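Local coordinates for proline iminopeptidase-related protein (Thermus thermophilus, PDB 2YYS) that probably acts as a peptidase, being an alpha/beta hydrolase related to the proline iminopeptidases of family S33, at residues A[231-234]-A[235-239]. Numbering follows the deposited sequence.
Sequences TSYP and YAEEV
Tyr233 and Glu237 join side chains across a cis-proline turn that leads into helix 236-243, in the alpha/beta hydrolase fold the crossover element between the parallel strands 221-226 and 247-250. The hydroxyl OH of Tyr233 donates to Glu237 OE2 at 2.6 Å, using the anti lone pair of the carboxylate. OE2 lies at the ring edge, in its plane, although ring and carboxylate planes are turned 55° apart. A bend at chi2 of Glu237 (-83°) folds its chain back toward the tyrosine, and Glu237 CG lies 3.6 Å from Tyr233 CE1.

Two backbone bonds bring the chain round into the helix. Ala236 N donates to Ser232 O at 2.9 Å, and Glu237 N reaches Pro234 O at 3.0 Å from above the carbonyl plane rather than along a lone pair.

Other side chains fix the turn to its surroundings. Ser232 OG, hydrogen-bonded to Pro127 O, passes the methyl of Ala236, and both residues pack on Val225 of strand 221-226. Tyr235 turns its ring away from the turn to meet Trp133, its hydroxyl bonding Thr211 and Asn130. The cis peptide before Pro234 sets the pyrrolidine against the preceding aromatic ring: Pro234 CB sits 3.7 Å above one face of Tyr233, displaced toward the rim.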
loop_
_atom_site.group_PDB
_atom_site.type_symbol
_atom_site.label_atom_id
_atom_site.label_comp_id
_atom_site.label_asym_id
_atom_site.label_seq_id
_atom_site.Cartn_x
_atom_site.Cartn_y
_atom_site.Cartn_z
ATOM N N THR A 231 12.413 0.023 3.306
ATOM C CA THR A 231 11.194 -0.281 4.062
ATOM C C THR A 231 10.523 -1.593 3.672
ATOM O O THR A 231 9.582 -2.014 4.341
ATOM C CB THR A 231 10.134 0.836 3.932
ATOM O OG1 THR A 231 9.566 0.846 2.615
ATOM C CG2 THR A 231 10.727 2.210 4.123
ATOM N N SER A 232 10.986 -2.229 2.600
ATOM C CA SER A 232 10.335 -3.423 2.054
ATOM C C SER A 232 11.301 -4.545 1.657
ATOM O O SER A 232 10.996 -5.702 1.882
ATOM C CB SER A 232 9.511 -3.049 0.817
ATOM O OG SER A 232 8.715 -4.137 0.374
ATOM N N TYR A 233 12.429 -4.196 1.035
ATOM C CA TYR A 233 13.397 -5.167 0.521
ATOM C C TYR A 233 14.610 -5.231 1.450
ATOM O O TYR A 233 15.075 -4.181 1.911
ATOM C CB TYR A 233 13.840 -4.795 -0.915
ATOM C CG TYR A 233 14.564 -5.931 -1.602
ATOM C CD1 TYR A 233 13.856 -6.987 -2.156
ATOM C CD2 TYR A 233 15.955 -5.990 -1.628
ATOM C CE1 TYR A 233 14.509 -8.066 -2.731
ATOM C CE2 TYR A 233 16.619 -7.067 -2.220
ATOM C CZ TYR A 233 15.883 -8.100 -2.761
ATOM O OH TYR A 233 16.502 -9.179 -3.335
ATOM N N PRO A 234 15.175 -6.413 1.717
ATOM C CA PRO A 234 14.815 -7.704 1.110
ATOM C C PRO A 234 13.695 -8.531 1.759
ATOM O O PRO A 234 13.504 -9.656 1.306
ATOM C CB PRO A 234 16.129 -8.499 1.216
ATOM C CG PRO A 234 16.792 -7.978 2.459
ATOM C CD PRO A 234 16.331 -6.547 2.622
ATOM N N TYR A 235 12.969 -8.020 2.749
ATOM C CA TYR A 235 11.918 -8.831 3.365
ATOM C C TYR A 235 10.836 -9.265 2.372
ATOM O O TYR A 235 10.210 -10.300 2.563
ATOM C CB TYR A 235 11.287 -8.130 4.569
ATOM C CG TYR A 235 10.673 -9.133 5.504
ATOM C CD1 TYR A 235 11.439 -9.778 6.459
ATOM C CD2 TYR A 235 9.329 -9.477 5.393
ATOM C CE1 TYR A 235 10.880 -10.734 7.303
ATOM C CE2 TYR A 235 8.766 -10.416 6.212
ATOM C CZ TYR A 235 9.535 -11.045 7.171
ATOM O OH TYR A 235 8.950 -11.988 7.977
ATOM N N ALA A 236 10.637 -8.489 1.308
ATOM C CA ALA A 236 9.652 -8.810 0.287
ATOM C C ALA A 236 9.928 -10.161 -0.381
ATOM O O ALA A 236 9.016 -10.761 -0.926
ATOM C CB ALA A 236 9.575 -7.691 -0.768
ATOM N N GLU A 237 11.175 -10.635 -0.340
ATOM C CA GLU A 237 11.502 -11.987 -0.801
ATOM C C GLU A 237 10.753 -13.051 0.009
ATOM O O GLU A 237 10.288 -14.032 -0.559
ATOM C CB GLU A 237 13.006 -12.290 -0.688
ATOM C CG GLU A 237 13.918 -11.396 -1.514
ATOM C CD GLU A 237 14.056 -11.840 -2.956
ATOM O OE1 GLU A 237 13.290 -12.738 -3.384
ATOM O OE2 GLU A 237 14.930 -11.276 -3.663
ATOM N N GLU A 238 10.696 -12.873 1.332
ATOM C CA GLU A 238 9.920 -13.751 2.220
ATOM C C GLU A 238 8.441 -13.743 1.844
ATOM O O GLU A 238 7.808 -14.798 1.785
ATOM C CB GLU A 238 10.069 -13.353 3.709
ATOM C CG GLU A 238 11.411 -13.677 4.363
ATOM C CD GLU A 238 11.712 -15.165 4.410
ATOM O OE1 GLU A 238 10.774 -15.991 4.346
ATOM O OE2 GLU A 238 12.899 -15.522 4.500
ATOM N N VAL A 239 7.899 -12.557 1.585
ATOM C CA VAL A 239 6.498 -12.415 1.202
ATOM C C VAL A 239 6.215 -13.215 -0.049
ATOM O O VAL A 239 5.259 -13.986 -0.107
ATOM C CB VAL A 239 6.109 -10.936 0.958
ATOM C CG1 VAL A 239 4.712 -10.815 0.397
ATOM C CG2 VAL A 239 6.206 -10.151 2.253
#